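Local coordinates for ferritin like protein (Caulobacter vibrioides, PDB 3HL1), which is of unknown function but, as a ferritin-like protein, probably binds metal within a helical bundle, at residues A[66-77]-A[273-284]. Residues are numbered along the deposited sequence; the frame is centred on the assembly and turned at random.
Sequences NAYGYSPTLSAP and FAGFLDILNGMF
P72 O lies in the ring plane beside the edge of F284, and the carbonyl carbon of L280 sits over one face, displaced from the ring centre; L74 CD1 approaches this ring obliquely, 3.6 Å from F284 CE2. F273 carries L277 CG over one face and takes P77 CD (3.8 Å from F273 CE2) and A76 CB at its edge. The amide of N281 clips onto the backbone of L74 with both ends, which fixes its rotation: L74 N donates to N281 OD1 (2.7 Å) and N281 ND2 to L74 O (3.1 Å, nearly straight at 175°), each on an in-plane lone pair. With CG beside its own backbone N (chi1 -65°), L74 drops its side chain among L277, L280 and F284, and CD1 sits 3.7 Å from L280 CD1. L23 and I19 of helix 8-35 also touch L74 and F284, respectively. Farther along, N66 ND2 donates to F284 O (2.9 Å), tilted from the carbonyl plane, while N66 OD1 accepts from S71 OG. A water donates to both P72 O and N281 O. Leaving helix 42-67 through a Schellman motif at G69, the extended segment 70-77 runs alongside helix 261-283, joining it to the ferritin-like helical bundle.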
loop_
_atom_site.group_PDB
_atom_site.type_symbol
_atom_site.label_atom_id
_atom_site.label_comp_id
_atom_site.label_asym_id
_atom_site.label_seq_id
_atom_site.Cartn_x
_atom_site.Cartn_y
_atom_site.Cartn_z
ATOM N N ASN A 66 -7.579 1.840 14.944
ATOM C CA ASN A 66 -7.376 1.943 16.375
ATOM C C ASN A 66 -8.409 2.812 17.097
ATOM O O ASN A 66 -8.819 2.490 18.242
ATOM C CB ASN A 66 -5.939 2.366 16.756
ATOM C CG ASN A 66 -5.016 1.205 16.853
ATOM O OD1 ASN A 66 -5.185 0.319 17.708
ATOM N ND2 ASN A 66 -4.063 1.139 15.935
ATOM N N ALA A 67 -8.812 3.901 16.473
ATOM C CA ALA A 67 -9.883 4.742 17.011
ATOM C C ALA A 67 -11.185 3.943 17.205
ATOM O O ALA A 67 -11.907 4.197 18.176
ATOM C CB ALA A 67 -10.163 5.910 16.119
ATOM N N TYR A 68 -11.466 2.977 16.306
ATOM C CA TYR A 68 -12.617 2.086 16.424
ATOM C C TYR A 68 -12.368 0.844 17.315
ATOM O O TYR A 68 -13.246 0.000 17.454
ATOM C CB TYR A 68 -13.091 1.627 15.048
ATOM C CG TYR A 68 -13.873 2.664 14.303
ATOM C CD1 TYR A 68 -13.241 3.735 13.663
ATOM C CD2 TYR A 68 -15.269 2.590 14.225
ATOM C CE1 TYR A 68 -13.964 4.679 12.951
ATOM C CE2 TYR A 68 -16.003 3.562 13.524
ATOM C CZ TYR A 68 -15.336 4.589 12.886
ATOM O OH TYR A 68 -16.053 5.561 12.209
ATOM N N GLY A 69 -11.174 0.730 17.868
ATOM C CA GLY A 69 -10.801 -0.311 18.801
ATOM C C GLY A 69 -10.035 -1.512 18.251
ATOM O O GLY A 69 -9.863 -2.516 18.951
ATOM N N TYR A 70 -9.616 -1.449 16.991
ATOM C CA TYR A 70 -8.888 -2.532 16.356
ATOM C C TYR A 70 -7.441 -2.152 16.030
ATOM O O TYR A 70 -7.192 -1.273 15.248
ATOM C CB TYR A 70 -9.580 -2.940 15.055
ATOM C CG TYR A 70 -8.942 -4.071 14.293
ATOM C CD1 TYR A 70 -9.117 -5.395 14.699
ATOM C CD2 TYR A 70 -8.174 -3.826 13.178
ATOM C CE1 TYR A 70 -8.543 -6.453 14.005
ATOM C CE2 TYR A 70 -7.598 -4.870 12.447
ATOM C CZ TYR A 70 -7.760 -6.174 12.877
ATOM O OH TYR A 70 -7.165 -7.230 12.206
ATOM N N SER A 71 -6.489 -2.878 16.573
ATOM C CA SER A 71 -5.072 -2.718 16.195
ATOM C C SER A 71 -4.767 -3.693 15.056
ATOM O O SER A 71 -4.849 -4.894 15.234
ATOM C CB SER A 71 -4.145 -3.009 17.383
ATOM O OG SER A 71 -4.319 -2.113 18.443
ATOM N N PRO A 72 -4.460 -3.181 13.858
ATOM C CA PRO A 72 -4.116 -4.129 12.782
ATOM C C PRO A 72 -2.758 -4.834 12.989
ATOM O O PRO A 72 -1.851 -4.343 13.694
ATOM C CB PRO A 72 -4.019 -3.255 11.535
ATOM C CG PRO A 72 -4.516 -1.906 11.915
ATOM C CD PRO A 72 -4.412 -1.779 13.396
ATOM N N THR A 73 -2.603 -5.940 12.315
ATOM C CA THR A 73 -1.340 -6.676 12.375
ATOM C C THR A 73 -0.857 -6.881 10.970
ATOM O O THR A 73 -1.626 -7.067 10.047
ATOM C CB THR A 73 -1.551 -8.055 13.025
ATOM O OG1 THR A 73 -2.614 -8.691 12.317
ATOM C CG2 THR A 73 -2.008 -7.909 14.359
ATOM N N LEU A 74 0.436 -6.822 10.774
ATOM C CA LEU A 74 0.994 -6.952 9.461
ATOM C C LEU A 74 1.799 -8.210 9.316
ATOM O O LEU A 74 2.566 -8.576 10.203
ATOM C CB LEU A 74 1.927 -5.796 9.171
ATOM C CG LEU A 74 1.321 -4.396 9.085
ATOM C CD1 LEU A 74 2.553 -3.457 8.863
ATOM C CD2 LEU A 74 0.292 -4.218 8.048
ATOM N N SER A 75 1.676 -8.844 8.175
ATOM C CA SER A 75 2.542 -9.962 7.841
ATOM C C SER A 75 3.060 -9.766 6.432
ATOM O O SER A 75 2.540 -8.950 5.685
ATOM C CB SER A 75 1.823 -11.290 8.045
ATOM O OG SER A 75 0.607 -11.310 7.423
ATOM N N ALA A 76 4.090 -10.505 6.063
ATOM C CA ALA A 76 4.703 -10.337 4.747
ATOM C C ALA A 76 3.708 -10.656 3.606
ATOM O O ALA A 76 3.053 -11.695 3.604
ATOM C CB ALA A 76 6.015 -11.183 4.645
ATOM N N PRO A 77 3.557 -9.724 2.643
ATOM C CA PRO A 77 2.692 -9.946 1.506
ATOM C C PRO A 77 3.310 -10.984 0.556
ATOM O O PRO A 77 4.554 -11.208 0.572
ATOM C CB PRO A 77 2.644 -8.562 0.844
ATOM C CG PRO A 77 3.305 -7.631 1.756
ATOM C CD PRO A 77 4.264 -8.424 2.521
ATOM N N PHE A 273 13.078 -7.264 6.681
ATOM C CA PHE A 273 11.653 -6.977 6.445
ATOM C C PHE A 273 10.777 -7.566 7.566
ATOM O O PHE A 273 9.892 -6.866 8.029
ATOM C CB PHE A 273 11.213 -7.422 5.071
ATOM C CG PHE A 273 9.849 -6.905 4.656
ATOM C CD1 PHE A 273 9.621 -5.561 4.470
ATOM C CD2 PHE A 273 8.784 -7.791 4.496
ATOM C CE1 PHE A 273 8.365 -5.132 4.097
ATOM C CE2 PHE A 273 7.541 -7.334 4.132
ATOM C CZ PHE A 273 7.348 -6.014 3.994
ATOM N N ALA A 274 11.053 -8.806 7.971
ATOM C CA ALA A 274 10.354 -9.470 9.077
ATOM C C ALA A 274 10.484 -8.618 10.356
ATOM O O ALA A 274 9.513 -8.362 11.057
ATOM C CB ALA A 274 10.912 -10.843 9.326
ATOM N N GLY A 275 11.699 -8.197 10.640
ATOM C CA GLY A 275 11.977 -7.373 11.779
ATOM C C GLY A 275 11.277 -6.058 11.727
ATOM O O GLY A 275 10.812 -5.573 12.727
ATOM N N PHE A 276 11.217 -5.460 10.555
ATOM C CA PHE A 276 10.566 -4.194 10.383
ATOM C C PHE A 276 9.024 -4.292 10.593
ATOM O O PHE A 276 8.421 -3.415 11.234
ATOM C CB PHE A 276 10.906 -3.623 9.055
ATOM C CG PHE A 276 10.252 -2.334 8.780
ATOM C CD1 PHE A 276 10.626 -1.212 9.485
ATOM C CD2 PHE A 276 9.260 -2.246 7.827
ATOM C CE1 PHE A 276 10.014 -0.010 9.247
ATOM C CE2 PHE A 276 8.642 -1.047 7.578
ATOM C CZ PHE A 276 9.030 0.068 8.282
ATOM N N LEU A 277 8.413 -5.356 10.080
ATOM C CA LEU A 277 7.000 -5.648 10.382
ATOM C C LEU A 277 6.768 -5.890 11.899
ATOM O O LEU A 277 5.773 -5.403 12.413
ATOM C CB LEU A 277 6.480 -6.827 9.508
ATOM C CG LEU A 277 6.422 -6.667 7.958
ATOM C CD1 LEU A 277 5.661 -7.809 7.324
ATOM C CD2 LEU A 277 5.907 -5.291 7.511
ATOM N N ASP A 278 7.647 -6.610 12.591
ATOM C CA ASP A 278 7.555 -6.731 14.062
ATOM C C ASP A 278 7.546 -5.343 14.733
ATOM O O ASP A 278 6.761 -5.140 15.646
ATOM C CB ASP A 278 8.680 -7.545 14.722
ATOM C CG ASP A 278 8.631 -9.019 14.384
ATOM O OD1 ASP A 278 7.581 -9.582 13.977
ATOM O OD2 ASP A 278 9.703 -9.632 14.471
ATOM N N ILE A 279 8.432 -4.423 14.295
ATOM C CA ILE A 279 8.511 -3.068 14.847
ATOM C C ILE A 279 7.129 -2.413 14.608
ATOM O O ILE A 279 6.515 -1.859 15.536
ATOM C CB ILE A 279 9.674 -2.225 14.242
ATOM C CG1 ILE A 279 11.026 -2.700 14.852
ATOM C CG2 ILE A 279 9.528 -0.717 14.502
ATOM C CD1 ILE A 279 12.226 -2.265 14.079
ATOM N N LEU A 280 6.641 -2.467 13.367
ATOM C CA LEU A 280 5.349 -1.849 13.060
ATOM C C LEU A 280 4.199 -2.432 13.829
ATOM O O LEU A 280 3.312 -1.658 14.213
ATOM C CB LEU A 280 5.051 -1.789 11.550
ATOM C CG LEU A 280 5.931 -0.933 10.630
ATOM C CD1 LEU A 280 5.596 -1.313 9.167
ATOM C CD2 LEU A 280 5.689 0.563 10.882
ATOM N N ASN A 281 4.166 -3.757 14.025
ATOM C CA ASN A 281 3.108 -4.388 14.791
ATOM C C ASN A 281 3.012 -3.827 16.195
ATOM O O ASN A 281 1.925 -3.615 16.693
ATOM C CB ASN A 281 3.231 -5.902 14.764
ATOM C CG ASN A 281 2.769 -6.468 13.447
ATOM O OD1 ASN A 281 1.961 -5.835 12.774
ATOM N ND2 ASN A 281 3.331 -7.606 13.018
ATOM N N GLY A 282 4.156 -3.576 16.818
ATOM C CA GLY A 282 4.188 -3.021 18.159
ATOM C C GLY A 282 3.597 -1.626 18.151
ATOM O O GLY A 282 2.730 -1.288 18.999
HETATM N N MSE A 283 4.017 -0.836 17.172
HETATM C CA MSE A 283 3.523 0.522 16.991
HETATM C C MSE A 283 2.030 0.605 16.679
HETATM O O MSE A 283 1.321 1.494 17.172
HETATM C CB MSE A 283 4.319 1.237 15.902
HETATM C CG MSE A 283 5.748 1.573 16.466
HETATM SE SE MSE A 283 6.980 2.031 15.056
HETATM C CE MSE A 283 6.328 3.738 14.758
ATOM N N PHE A 284 1.550 -0.284 15.836
ATOM C CA PHE A 284 0.131 -0.304 15.500
ATOM C C PHE A 284 -0.736 -0.800 16.659
ATOM O O PHE A 284 -1.934 -0.774 16.548
ATOM C CB PHE A 284 -0.092 -1.241 14.310
ATOM C CG PHE A 284 0.364 -0.706 13.000
ATOM C CD1 PHE A 284 1.032 0.483 12.869
ATOM C CD2 PHE A 284 0.173 -1.470 11.872
ATOM C CE1 PHE A 284 1.465 0.921 11.650
ATOM C CE2 PHE A 284 0.590 -1.011 10.651
ATOM C CZ PHE A 284 1.255 0.175 10.552
HETATM O O HOH W 1 -0.440 -4.670 15.933
#